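Local coordinates for cell envelope-related transcriptional attenuator domain-containing protein (Streptococcus agalactiae, PDB 3OKZ) that is of unknown function but probably attaches glycopolymers to the bacterial cell envelope, at residues Asn55-Thr60 against Glu239-Tyr244; Phe20-Met25 against Ile46-Asn51; Ile130-Lys135 against Ile190-Lys195. One frame throughout, in Å; residues are numbered along the deposited sequence.

Contact 1: residues Asn55-Thr60 against Glu239-Tyr244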
ATOM      1  N   ASN A  55     -10.530  18.367   3.548  1.00 34.16           N
ATOM      2  CA  ASN A  55      -9.135  18.725   3.307  1.00 41.70           C
ATOM      3  C   ASN A  55      -8.172  17.845   4.116  1.00 40.89           C
ATOM      4  O   ASN A  55      -7.368  18.348   4.902  1.00 42.21           O
ATOM      5  CB  ASN A  55      -8.937  20.195   3.677  1.00 43.56           C
ATOM      6  CG  ASN A  55      -7.762  20.810   2.980  1.00 48.28           C
ATOM      7  OD1 ASN A  55      -7.703  20.835   1.754  1.00 54.27           O
ATOM      8  ND2 ASN A  55      -6.814  21.320   3.756  1.00 50.51           N
ATOM      9  N   LYS A  56      -8.247  16.532   3.919  1.00 38.92           N
ATOM     10  CA  LYS A  56      -7.391  15.625   4.668  1.00 37.69           C
ATOM     11  C   LYS A  56      -7.094  14.333   3.919  1.00 41.65           C
ATOM     12  O   LYS A  56      -7.802  13.959   2.984  1.00 45.26           O
ATOM     13  CB  LYS A  56      -8.049  15.309   6.014  1.00 38.50           C
ATOM     14  CG  LYS A  56      -7.227  14.402   6.937  1.00 53.67           C
ATOM     15  CD  LYS A  56      -7.885  14.257   8.321  1.00 64.28           C
ATOM     16  CE  LYS A  56      -9.314  13.714   8.232  1.00 66.08           C
ATOM     17  NZ  LYS A  56      -9.998  13.609   9.556  1.00 59.01           N
ATOM     18  N   THR A  57      -6.034  13.655   4.343  1.00 35.89           N
ATOM     19  CA  THR A  57      -5.631  12.397   3.731  1.00 29.88           C
ATOM     20  C   THR A  57      -5.174  11.393   4.782  1.00 31.53           C
ATOM     21  O   THR A  57      -4.541  11.761   5.772  1.00 51.35           O
ATOM     22  CB  THR A  57      -4.485  12.617   2.730  1.00 24.74           C
ATOM     23  OG1 THR A  57      -4.988  13.306   1.581  1.00 25.90           O
ATOM     24  CG2 THR A  57      -3.873  11.291   2.302  1.00 18.26           C
ATOM     25  N   THR A  58      -5.501  10.124   4.565  1.00 17.81           N
ATOM     26  CA  THR A  58      -5.092   9.075   5.489  1.00 16.60           C
ATOM     27  C   THR A  58      -4.502   7.912   4.714  1.00 13.42           C
ATOM     28  O   THR A  58      -4.950   7.602   3.608  1.00 25.55           O
ATOM     29  CB  THR A  58      -6.272   8.528   6.295  1.00 14.09           C
ATOM     30  OG1 THR A  58      -7.057   7.658   5.462  1.00  9.36           O
ATOM     31  CG2 THR A  58      -7.138   9.678   6.815  1.00  8.04           C
HETATM   32  N   MSE A  59      -3.501   7.270   5.305  1.00 13.55           N
HETATM   33  CA  MSE A  59      -2.856   6.121   4.690  1.00 10.32           C
HETATM   34  C   MSE A  59      -2.850   4.948   5.630  1.00 16.94           C
HETATM   35  O   MSE A  59      -2.308   5.021   6.735  1.00 16.48           O
HETATM   36  CB  MSE A  59      -1.420   6.432   4.339  1.00 10.14           C
HETATM   37  CG  MSE A  59      -1.246   7.567   3.384  1.00 20.17           C
HETATM   38 SE   MSE A  59       0.593   7.634   2.937  1.00 59.03          SE
HETATM   39  CE  MSE A  59       0.510   6.542   1.343  1.00 62.71           C
ATOM     40  N   THR A  60      -3.442   3.853   5.185  1.00 16.15           N
ATOM     41  CA  THR A  60      -3.466   2.659   5.996  1.00  2.74           C
ATOM     42  C   THR A  60      -2.698   1.513   5.319  1.00  5.98           C
ATOM     43  O   THR A  60      -3.080   1.012   4.258  1.00 10.28           O
ATOM     44  CB  THR A  60      -4.923   2.277   6.320  1.00  5.65           C
ATOM     45  OG1 THR A  60      -5.504   3.331   7.098  1.00  8.37           O
ATOM     46  CG2 THR A  60      -4.997   0.984   7.136  1.00 10.07           C
ATOM     47  N   GLU A 239      -1.732  17.912   1.755  1.00 35.10           N
ATOM     48  CA  GLU A 239      -0.963  18.727   2.691  1.00 35.86           C
ATOM     49  C   GLU A 239      -0.959  18.191   4.120  1.00 25.06           C
ATOM     50  O   GLU A 239      -0.144  18.615   4.940  1.00 27.60           O
ATOM     51  CB  GLU A 239      -1.512  20.157   2.697  1.00 56.23           C
ATOM     52  CG  GLU A 239      -0.471  21.270   2.591  1.00 67.10           C
ATOM     53  CD  GLU A 239       0.100  21.419   1.190  1.00 75.73           C
ATOM     54  OE1 GLU A 239       0.640  22.505   0.882  1.00 74.26           O
ATOM     55  OE2 GLU A 239       0.018  20.457   0.398  1.00 81.46           O
ATOM     56  N   HIS A 240      -1.881  17.281   4.423  1.00 21.99           N
ATOM     57  CA  HIS A 240      -1.972  16.699   5.765  1.00 36.16           C
ATOM     58  C   HIS A 240      -2.292  15.208   5.713  1.00 31.83           C
ATOM     59  O   HIS A 240      -3.409  14.819   5.360  1.00 25.24           O
ATOM     60  CB  HIS A 240      -3.049  17.413   6.575  1.00 46.91           C
ATOM     61  CG  HIS A 240      -3.015  18.899   6.436  1.00 45.51           C
ATOM     62  ND1 HIS A 240      -3.647  19.562   5.407  1.00 49.94           N
ATOM     63  CD2 HIS A 240      -2.389  19.848   7.170  1.00 41.71           C
ATOM     64  CE1 HIS A 240      -3.410  20.857   5.511  1.00 51.62           C
ATOM     65  NE2 HIS A 240      -2.649  21.058   6.571  1.00 51.06           N
ATOM     66  N   ILE A 241      -1.321  14.379   6.094  1.00 25.12           N
ATOM     67  CA  ILE A 241      -1.491  12.932   6.050  1.00 17.06           C
ATOM     68  C   ILE A 241      -1.443  12.245   7.413  1.00 26.13           C
ATOM     69  O   ILE A 241      -0.480  12.407   8.165  1.00 27.40           O
ATOM     70  CB  ILE A 241      -0.389  12.260   5.192  1.00 21.84           C
ATOM     71  CG1 ILE A 241       0.003  13.143   4.007  1.00 22.72           C
ATOM     72  CG2 ILE A 241      -0.880  10.917   4.689  1.00 26.19           C
ATOM     73  CD1 ILE A 241      -1.049  13.260   2.947  1.00 23.39           C
ATOM     74  N   LYS A 242      -2.477  11.467   7.721  1.00 32.70           N
ATOM     75  CA  LYS A 242      -2.523  10.705   8.964  1.00 40.54           C
ATOM     76  C   LYS A 242      -2.290   9.266   8.535  1.00 38.56           C
ATOM     77  O   LYS A 242      -3.075   8.721   7.768  1.00 44.56           O
ATOM     78  CB  LYS A 242      -3.894  10.813   9.635  1.00 42.74           C
ATOM     79  CG  LYS A 242      -4.120  12.050  10.501  1.00 42.88           C
ATOM     80  CD  LYS A 242      -5.578  12.080  10.999  1.00 53.28           C
ATOM     81  CE  LYS A 242      -5.866  13.232  11.961  1.00 59.79           C
ATOM     82  NZ  LYS A 242      -5.204  13.047  13.288  1.00 62.04           N
ATOM     83  N   SER A 243      -1.210   8.659   9.024  1.00 31.85           N
ATOM     84  CA  SER A 243      -0.854   7.279   8.679  1.00 26.55           C
ATOM     85  C   SER A 243      -1.256   6.245   9.734  1.00 26.44           C
ATOM     86  O   SER A 243      -1.079   6.455  10.938  1.00 30.37           O
ATOM     87  CB  SER A 243       0.650   7.182   8.442  1.00 26.11           C
ATOM     88  OG  SER A 243       1.075   8.198   7.554  1.00 35.62           O
ATOM     89  N   TYR A 244      -1.792   5.120   9.268  1.00 21.10           N
ATOM     90  CA  TYR A 244      -2.209   4.052  10.167  1.00 24.29           C
ATOM     91  C   TYR A 244      -1.730   2.705   9.658  1.00 30.36           C
ATOM     92  O   TYR A 244      -1.511   2.523   8.458  1.00 36.53           O
ATOM     93  CB  TYR A 244      -3.732   4.012  10.298  1.00 28.93           C
ATOM     94  CG  TYR A 244      -4.372   5.332  10.662  1.00 37.10           C
ATOM     95  CD1 TYR A 244      -4.474   6.364   9.726  1.00 32.73           C
ATOM     96  CD2 TYR A 244      -4.879   5.548  11.945  1.00 39.02           C
ATOM     97  CE1 TYR A 244      -5.064   7.577  10.056  1.00 30.45           C
ATOM     98  CE2 TYR A 244      -5.472   6.758  12.290  1.00 38.47           C
ATOM     99  CZ  TYR A 244      -5.561   7.769  11.343  1.00 33.98           C
ATOM    100  OH  TYR A 244      -6.132   8.976  11.691  1.00 38.28           O
TER
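T57 and I241 pack flank to flank, their side chains pointing the same way on one face of two parallel strands. With CG2 of T57 turned away from its backbone N, its methyl lies 3.8 Å from CG2 of I241, and CD1 of I241 reaches to 3.5 Å from CB of T57. Further along this face, CG of M59, a selenomethionine, lies 3.6 Å from CG2 of I241; its selenium end leads off toward I190 and Q191 on helix 178-200, which covers this side. The backbones are joined in the staggered manner of parallel strands. The amide of T57 gives its hydrogen to O of H240 at 3.0 Å, its carbonyl takes the amide of K242 at 2.9 Å, and M59 repeats the alternation with O of K242 and N of Y244. Strand 241-252 is thereby added alongside strand 56-62 in the mixed central sheet of the LytR/CpsA/Psr fold, although 178 residues separate the two segments. CA-H...O contacts fill in between these bonds, as from I241 CA to T57 O.

On the face of T58, T60, K242 and Y244 the fit is slacker. The tyrosine meets T58 and T60 obliquely, OG1 of T60 standing 3.7 Å from CB of Y244, while R273 makes a cation-pi contact with its ring. T58 OG1 bonds to T49 OG1 on the next strand. The aliphatic parts of K56 and K242 approach loosely here, 4.2 Å between their CD atoms; their ammonium groups stay apart, that of K56 making a long, weak ion pair with E277. The start of the contact is the looser, more solvent-exposed end: ND2 of N55 comes no closer than 3.9 Å to CE1 of H240, amide and imidazole planes 62° apart.

Contact 2: residues Phe20-Met25 against Ile46-Asn51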
ATOM      1  N   PHE A  20     -12.167  10.180  -2.295  1.00  7.56           N
ATOM      2  CA  PHE A  20     -12.007   8.868  -2.879  1.00  8.94           C
ATOM      3  C   PHE A  20     -10.938   8.008  -2.236  1.00 18.75           C
ATOM      4  O   PHE A  20     -10.148   8.482  -1.420  1.00 21.31           O
ATOM      5  CB  PHE A  20     -11.750   9.009  -4.371  1.00  7.28           C
ATOM      6  CG  PHE A  20     -10.417   9.612  -4.701  1.00 19.00           C
ATOM      7  CD1 PHE A  20      -9.311   8.797  -4.947  1.00 18.10           C
ATOM      8  CD2 PHE A  20     -10.263  10.997  -4.780  1.00 17.49           C
ATOM      9  CE1 PHE A  20      -8.074   9.356  -5.271  1.00 22.32           C
ATOM     10  CE2 PHE A  20      -9.023  11.564  -5.105  1.00 17.74           C
ATOM     11  CZ  PHE A  20      -7.931  10.744  -5.351  1.00 16.90           C
ATOM     12  N   SER A  21     -10.951   6.727  -2.604  1.00 19.31           N
ATOM     13  CA  SER A  21      -9.995   5.755  -2.095  1.00  9.24           C
ATOM     14  C   SER A  21      -9.231   5.155  -3.245  1.00 18.18           C
ATOM     15  O   SER A  21      -9.799   4.820  -4.284  1.00 23.48           O
ATOM     16  CB  SER A  21     -10.696   4.632  -1.327  1.00 10.13           C
ATOM     17  OG  SER A  21     -11.469   3.794  -2.176  1.00 15.06           O
ATOM     18  N   ILE A  22      -7.927   5.044  -3.056  1.00 23.63           N
ATOM     19  CA  ILE A  22      -7.075   4.456  -4.064  1.00 19.54           C
ATOM     20  C   ILE A  22      -6.167   3.451  -3.370  1.00 13.94           C
ATOM     21  O   ILE A  22      -5.615   3.717  -2.298  1.00 14.48           O
ATOM     22  CB  ILE A  22      -6.229   5.530  -4.774  1.00 14.35           C
ATOM     23  CG1 ILE A  22      -5.314   4.877  -5.813  1.00 14.49           C
ATOM     24  CG2 ILE A  22      -5.437   6.316  -3.751  1.00 19.57           C
ATOM     25  CD1 ILE A  22      -4.435   5.864  -6.587  1.00 10.29           C
ATOM     26  N   LEU A  23      -6.060   2.275  -3.968  1.00 21.13           N
ATOM     27  CA  LEU A  23      -5.205   1.237  -3.437  1.00 17.42           C
ATOM     28  C   LEU A  23      -3.866   1.478  -4.079  1.00 23.35           C
ATOM     29  O   LEU A  23      -3.705   1.301  -5.293  1.00 28.74           O
ATOM     30  CB  LEU A  23      -5.707  -0.141  -3.835  1.00 13.14           C
ATOM     31  CG  LEU A  23      -4.817  -1.275  -3.330  1.00  7.13           C
ATOM     32  CD1 LEU A  23      -4.696  -1.170  -1.823  1.00 10.26           C
ATOM     33  CD2 LEU A  23      -5.413  -2.615  -3.714  1.00  8.96           C
ATOM     34  N   LEU A  24      -2.912   1.902  -3.265  1.00 17.01           N
ATOM     35  CA  LEU A  24      -1.574   2.175  -3.740  1.00 18.92           C
ATOM     36  C   LEU A  24      -0.716   0.927  -3.502  1.00 12.22           C
ATOM     37  O   LEU A  24      -0.671   0.391  -2.393  1.00 13.77           O
ATOM     38  CB  LEU A  24      -1.031   3.410  -2.999  1.00 19.09           C
ATOM     39  CG  LEU A  24       0.286   4.082  -3.393  1.00 28.98           C
ATOM     40  CD1 LEU A  24       1.461   3.332  -2.784  1.00 36.59           C
ATOM     41  CD2 LEU A  24       0.400   4.151  -4.919  1.00 39.97           C
HETATM   42  N   MSE A  25      -0.061   0.446  -4.552  1.00 12.64           N
HETATM   43  CA  MSE A  25       0.784  -0.740  -4.425  1.00 11.74           C
HETATM   44  C   MSE A  25       2.154  -0.657  -5.082  1.00 18.24           C
HETATM   45  O   MSE A  25       2.314  -0.143  -6.199  1.00 17.19           O
HETATM   46  CB  MSE A  25       0.096  -1.957  -5.002  1.00 16.05           C
HETATM   47  CG  MSE A  25      -1.257  -2.253  -4.438  1.00 32.34           C
HETATM   48 SE   MSE A  25      -1.958  -3.758  -5.414  1.00 66.94          SE
HETATM   49  CE  MSE A  25      -1.523  -5.140  -4.160  1.00 38.87           C
ATOM     50  N   ILE A  46      -1.132  -0.143   0.416  1.00 13.20           N
ATOM     51  CA  ILE A  46      -1.634   0.940   1.249  1.00 17.05           C
ATOM     52  C   ILE A  46      -2.937   1.450   0.689  1.00 10.75           C
ATOM     53  O   ILE A  46      -3.014   1.784  -0.494  1.00 16.13           O
ATOM     54  CB  ILE A  46      -0.668   2.141   1.301  1.00 28.25           C
ATOM     55  CG1 ILE A  46       0.753   1.671   1.593  1.00 30.38           C
ATOM     56  CG2 ILE A  46      -1.126   3.111   2.360  1.00 34.01           C
ATOM     57  CD1 ILE A  46       1.438   1.075   0.387  1.00 39.96           C
ATOM     58  N   LEU A  47      -3.957   1.499   1.540  1.00 11.14           N
ATOM     59  CA  LEU A  47      -5.263   1.998   1.139  1.00 10.38           C
ATOM     60  C   LEU A  47      -5.224   3.487   1.466  1.00 16.35           C
ATOM     61  O   LEU A  47      -5.032   3.872   2.621  1.00 16.47           O
ATOM     62  CB  LEU A  47      -6.370   1.283   1.921  1.00  5.50           C
ATOM     63  CG  LEU A  47      -7.828   1.396   1.445  1.00 11.76           C
ATOM     64  CD1 LEU A  47      -8.460   2.706   1.927  1.00  3.11           C
ATOM     65  CD2 LEU A  47      -7.874   1.281  -0.073  1.00 22.92           C
ATOM     66  N   VAL A  48      -5.375   4.322   0.443  1.00  4.56           N
ATOM     67  CA  VAL A  48      -5.310   5.764   0.641  1.00 10.88           C
ATOM     68  C   VAL A  48      -6.658   6.449   0.499  1.00 11.89           C
ATOM     69  O   VAL A  48      -7.426   6.145  -0.419  1.00 11.72           O
ATOM     70  CB  VAL A  48      -4.354   6.424  -0.384  1.00 14.03           C
ATOM     71  CG1 VAL A  48      -3.938   7.805   0.104  1.00  6.74           C
ATOM     72  CG2 VAL A  48      -3.141   5.531  -0.632  1.00 17.31           C
ATOM     73  N   THR A  49      -6.937   7.378   1.410  1.00 12.99           N
ATOM     74  CA  THR A  49      -8.175   8.152   1.367  1.00 14.13           C
ATOM     75  C   THR A  49      -7.777   9.594   1.137  1.00 18.27           C
ATOM     76  O   THR A  49      -6.761  10.046   1.675  1.00 24.77           O
ATOM     77  CB  THR A  49      -8.937   8.138   2.690  1.00 21.42           C
ATOM     78  OG1 THR A  49      -8.141   8.775   3.691  1.00 24.03           O
ATOM     79  CG2 THR A  49      -9.260   6.737   3.114  1.00 19.24           C
ATOM     80  N   ILE A  50      -8.577  10.299   0.337  1.00 21.23           N
ATOM     81  CA  ILE A  50      -8.366  11.720   0.034  1.00 16.48           C
ATOM     82  C   ILE A  50      -9.742  12.368   0.027  1.00 17.70           C
ATOM     83  O   ILE A  50     -10.630  11.945  -0.723  1.00 19.76           O
ATOM     84  CB  ILE A  50      -7.728  11.957  -1.363  1.00 15.35           C
ATOM     85  CG1 ILE A  50      -6.430  11.163  -1.506  1.00  2.37           C
ATOM     86  CG2 ILE A  50      -7.440  13.439  -1.552  1.00 24.90           C
ATOM     87  CD1 ILE A  50      -6.429  10.220  -2.693  1.00 15.69           C
ATOM     88  N   ASN A  51      -9.927  13.375   0.874  1.00 27.48           N
ATOM     89  CA  ASN A  51     -11.208  14.068   0.958  1.00 30.21           C
ATOM     90  C   ASN A  51     -10.989  15.545   0.687  1.00 27.49           C
ATOM     91  O   ASN A  51     -10.569  16.296   1.573  1.00 38.05           O
ATOM     92  CB  ASN A  51     -11.820  13.894   2.340  1.00 34.79           C
ATOM     93  CG  ASN A  51     -13.229  14.419   2.411  1.00 43.57           C
ATOM     94  OD1 ASN A  51     -13.495  15.559   2.043  1.00 44.27           O
ATOM     95  ND2 ASN A  51     -14.145  13.588   2.886  1.00 49.49           N
TER
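F20 pairs with I50, I22 with V48 and L24 with I46 as the three hydrogen-bonded pairs of two antiparallel strands in the middle of the mixed central sheet of this alpha/beta fold. Each pair closes a two-bond ring, making six backbone bonds in all; in the central ring the amide of I22 reaches O of V48 at 2.9 Å and O of I22 receives the amide of V48 at 2.8 Å. S21 with T49 and L23 with L47 are the non-hydrogen-bonded pairs. At S21 and T49, CA-H...O contacts accompany the close approach, S21 CA lying 3.1 Å from O of V48.

Apolar packing occupies both faces. The face of I22, L24, V48 and I50 has the closer fit: I22 and V48 lie alongside each other, and chi1 of 179° in I22 sends CG1 away from its backbone N, leaving CG2 to meet CB of V48 at 3.5 Å. CB of L24 rests 3.8 Å from CG2 of V48, and the CD1 atoms of L24 and I46 meet at 3.9 Å. Across the other face L23 and L47 touch lightly; L23 continues onto L98 and V101 of helix 93-105, and L47 onto I274 of helix 264-277, so that helices cover this side.

The one aromatic ring of the two segments, that of F20, sits beside I50 and meets Y234 edge-to-face. CB of I50 stands over one face of the phenylalanine, shifted toward the rim, 4.0 Å from CE2.

Contact 3: residues Ile130-Lys135 against Ile190-Lys195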
ATOM      1  N   ILE A 130      15.470  12.280  -1.296  1.00 10.86           N
ATOM      2  CA  ILE A 130      14.853  12.644  -0.021  1.00  5.40           C
ATOM      3  C   ILE A 130      15.808  12.430   1.142  1.00  9.47           C
ATOM      4  O   ILE A 130      16.830  11.725   1.013  1.00 10.63           O
ATOM      5  CB  ILE A 130      13.609  11.826   0.273  1.00  3.07           C
ATOM      6  CG1 ILE A 130      13.995  10.358   0.463  1.00  0.01           C
ATOM      7  CG2 ILE A 130      12.586  12.015  -0.838  1.00  7.91           C
ATOM      8  CD1 ILE A 130      12.827   9.478   0.849  1.00  2.65           C
ATOM      9  N   THR A 131      15.439  13.029   2.277  1.00 15.14           N
ATOM     10  CA  THR A 131      16.209  12.982   3.515  1.00 12.65           C
ATOM     11  C   THR A 131      15.552  12.123   4.591  1.00 11.08           C
ATOM     12  O   THR A 131      14.433  12.411   5.005  1.00 26.13           O
ATOM     13  CB  THR A 131      16.391  14.419   4.065  1.00 11.82           C
ATOM     14  OG1 THR A 131      17.304  15.127   3.225  1.00 25.21           O
ATOM     15  CG2 THR A 131      16.923  14.416   5.488  1.00  0.40           C
ATOM     16  N   VAL A 132      16.246  11.070   5.034  1.00 14.54           N
ATOM     17  CA  VAL A 132      15.737  10.194   6.095  1.00 23.75           C
ATOM     18  C   VAL A 132      16.784   9.992   7.178  1.00 24.79           C
ATOM     19  O   VAL A 132      17.979  10.134   6.930  1.00 29.98           O
ATOM     20  CB  VAL A 132      15.345   8.784   5.590  1.00  6.61           C
ATOM     21  CG1 VAL A 132      14.141   8.875   4.664  1.00  5.40           C
ATOM     22  CG2 VAL A 132      16.545   8.113   4.922  1.00  2.56           C
ATOM     23  N   THR A 133      16.318   9.632   8.371  1.00 21.86           N
ATOM     24  CA  THR A 133      17.195   9.411   9.522  1.00 15.75           C
ATOM     25  C   THR A 133      17.243   7.936   9.940  1.00 11.11           C
ATOM     26  O   THR A 133      16.212   7.337  10.253  1.00  7.98           O
ATOM     27  CB  THR A 133      16.718  10.249  10.741  1.00 29.30           C
ATOM     28  OG1 THR A 133      16.622  11.633  10.373  1.00 33.73           O
ATOM     29  CG2 THR A 133      17.680  10.091  11.904  1.00 17.76           C
ATOM     30  N   ASN A 134      18.443   7.359   9.943  1.00 10.47           N
ATOM     31  CA  ASN A 134      18.622   5.959  10.324  1.00 11.55           C
ATOM     32  C   ASN A 134      18.843   5.879  11.823  1.00 22.12           C
ATOM     33  O   ASN A 134      19.957   6.042  12.304  1.00 33.75           O
ATOM     34  CB  ASN A 134      19.821   5.357   9.589  1.00 18.83           C
ATOM     35  CG  ASN A 134      20.215   4.002  10.136  1.00 30.35           C
ATOM     36  OD1 ASN A 134      19.359   3.185  10.474  1.00 39.87           O
ATOM     37  ND2 ASN A 134      21.514   3.750  10.217  1.00 36.83           N
ATOM     38  N   LYS A 135      17.770   5.619  12.555  1.00 25.14           N
ATOM     39  CA  LYS A 135      17.840   5.566  14.010  1.00 27.62           C
ATOM     40  C   LYS A 135      18.761   4.480  14.544  1.00 22.10           C
ATOM     41  O   LYS A 135      19.090   4.479  15.725  1.00 22.01           O
ATOM     42  CB  LYS A 135      16.434   5.395  14.597  1.00 18.51           C
ATOM     43  CG  LYS A 135      15.721   4.158  14.075  1.00 41.01           C
ATOM     44  CD  LYS A 135      14.376   3.907  14.742  1.00 42.21           C
ATOM     45  CE  LYS A 135      13.770   2.612  14.214  1.00 37.90           C
ATOM     46  NZ  LYS A 135      12.486   2.256  14.875  1.00 39.19           N
ATOM     47  N   ILE A 190       6.919   7.331   0.978  1.00 14.46           N
ATOM     48  CA  ILE A 190       5.797   7.793   0.174  1.00 20.39           C
ATOM     49  C   ILE A 190       5.437   9.229   0.517  1.00 31.04           C
ATOM     50  O   ILE A 190       5.377  10.092  -0.366  1.00 25.48           O
ATOM     51  CB  ILE A 190       4.551   6.878   0.362  1.00 14.43           C
ATOM     52  CG1 ILE A 190       4.612   5.728  -0.639  1.00 31.84           C
ATOM     53  CG2 ILE A 190       3.258   7.650   0.109  1.00  3.73           C
ATOM     54  CD1 ILE A 190       4.579   6.189  -2.080  1.00 37.84           C
ATOM     55  N   GLN A 191       5.213   9.486   1.800  1.00 33.64           N
ATOM     56  CA  GLN A 191       4.848  10.822   2.264  1.00 28.03           C
ATOM     57  C   GLN A 191       5.849  11.886   1.870  1.00 26.93           C
ATOM     58  O   GLN A 191       5.463  12.969   1.439  1.00 25.15           O
ATOM     59  CB  GLN A 191       4.693  10.832   3.783  1.00 26.52           C
ATOM     60  CG  GLN A 191       3.592   9.921   4.288  1.00 39.55           C
ATOM     61  CD  GLN A 191       3.603   9.803   5.788  1.00 58.99           C
ATOM     62  OE1 GLN A 191       3.510  10.803   6.498  1.00 63.49           O
ATOM     63  NE2 GLN A 191       3.724   8.579   6.286  1.00 71.20           N
ATOM     64  N   LYS A 192       7.135  11.576   2.015  1.00 22.80           N
ATOM     65  CA  LYS A 192       8.184  12.534   1.689  1.00 16.34           C
ATOM     66  C   LYS A 192       8.286  12.858   0.202  1.00 24.47           C
ATOM     67  O   LYS A 192       8.482  14.015  -0.174  1.00 18.96           O
ATOM     68  CB  LYS A 192       9.528  12.035   2.218  1.00 12.98           C
ATOM     69  CG  LYS A 192       9.626  12.085   3.748  1.00 19.18           C
ATOM     70  CD  LYS A 192      11.056  11.883   4.265  1.00 15.58           C
ATOM     71  CE  LYS A 192      11.110  12.224   5.748  1.00 16.44           C
ATOM     72  NZ  LYS A 192      12.390  11.851   6.390  1.00 16.39           N
ATOM     73  N   VAL A 193       8.153  11.838  -0.640  1.00 22.59           N
ATOM     74  CA  VAL A 193       8.210  12.034  -2.081  1.00 18.39           C
ATOM     75  C   VAL A 193       7.032  12.883  -2.536  1.00 29.18           C
ATOM     76  O   VAL A 193       7.115  13.576  -3.547  1.00 34.95           O
ATOM     77  CB  VAL A 193       8.207  10.691  -2.823  1.00  0.01           C
ATOM     78  CG1 VAL A 193       7.764  10.875  -4.269  1.00  3.01           C
ATOM     79  CG2 VAL A 193       9.599  10.109  -2.782  1.00  0.89           C
ATOM     80  N   LEU A 194       5.933  12.827  -1.797  1.00 27.64           N
ATOM     81  CA  LEU A 194       4.791  13.655  -2.139  1.00 25.58           C
ATOM     82  C   LEU A 194       5.085  15.091  -1.718  1.00 27.88           C
ATOM     83  O   LEU A 194       4.909  16.026  -2.498  1.00 40.73           O
ATOM     84  CB  LEU A 194       3.551  13.156  -1.425  1.00 23.96           C
ATOM     85  CG  LEU A 194       2.791  12.130  -2.248  1.00 27.97           C
ATOM     86  CD1 LEU A 194       1.917  11.300  -1.329  1.00 29.38           C
ATOM     87  CD2 LEU A 194       1.974  12.850  -3.336  1.00 18.40           C
ATOM     88  N   LYS A 195       5.547  15.252  -0.479  1.00 15.57           N
ATOM     89  CA  LYS A 195       5.868  16.568   0.054  1.00 13.23           C
ATOM     90  C   LYS A 195       6.780  17.275  -0.932  1.00 14.11           C
ATOM     91  O   LYS A 195       6.593  18.449  -1.237  1.00 20.76           O
ATOM     92  CB  LYS A 195       6.578  16.442   1.404  1.00 16.47           C
ATOM     93  CG  LYS A 195       6.714  17.761   2.154  1.00 29.54           C
ATOM     94  CD  LYS A 195       7.714  17.694   3.315  1.00 43.23           C
ATOM     95  CE  LYS A 195       9.166  17.799   2.832  1.00 68.97           C
ATOM     96  NZ  LYS A 195       9.578  16.699   1.905  1.00 79.04           N
TER
HETATM   97  O   HOH W   1      14.212  13.517   8.699  1.00 21.08           O
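With chi1 of -71°, K192 places CG opposite its own carbonyl carbon, and from there the chain runs out almost straight, carrying NZ from the helix across to the strand at T131. The contact is a helix-on-sheet packing: helix 178-200 lies against strand 130-134, which pairs with strand 156-160 in a small antiparallel sheet separate from the central one. The two short axes come within 9.0 Å and run roughly antiparallel, at 146°.

Polar contact centres on the ammonium group. NZ donates to O of T131 within the plane of that carbonyl, at a modelled length of 2.5 Å, doubtful at this resolution. CD and CE of the same lysine run past this oxygen. A salt bridge to E188, one turn earlier on the same helix, gives the ammonium a second partner and would help to balance its charge. V132 lies next to this group, its CG1 3.9 Å from NZ of K192, and its side chain also touches E188.

Apolar contact lies at the start of the strand. There the CB of I130 is directed toward the helix, and its CG2 branch crosses V193 at an angle, while V193 goes on to meet L123 and V124 of helix 117-126. CG2 of I130 serves both helix residues: it lies 4.0 Å from CG2 of V193 and 4.3 Å from CB of K192. A water also joins in weakly, 3.4 Å from NZ of K192 and a similarly weak 3.5 Å from OG1 of T133.

In the fold
Contacts 1 and 2 are neighbours in one mixed sheet, their centres about 10 Å apart: strands 41-51 and 56-62 follow each other in the chain and lie side by side, giving the order 20-28, 41-51, 56-62, 241-252. Along the chain contact 2 is complete before N55, where contact 1 begins, and contact 3 falls wholly within the long excursion between the segments of contact 1. Its centre lies about 15 Å from that of contact 1 and about 19 Å from that of contact 2. Helix 178-200 is the common element, touching the central sheet at M59 and L24 through I190 while carrying the small sheet of 130-134. The result is a layered domain assembled around one sheet.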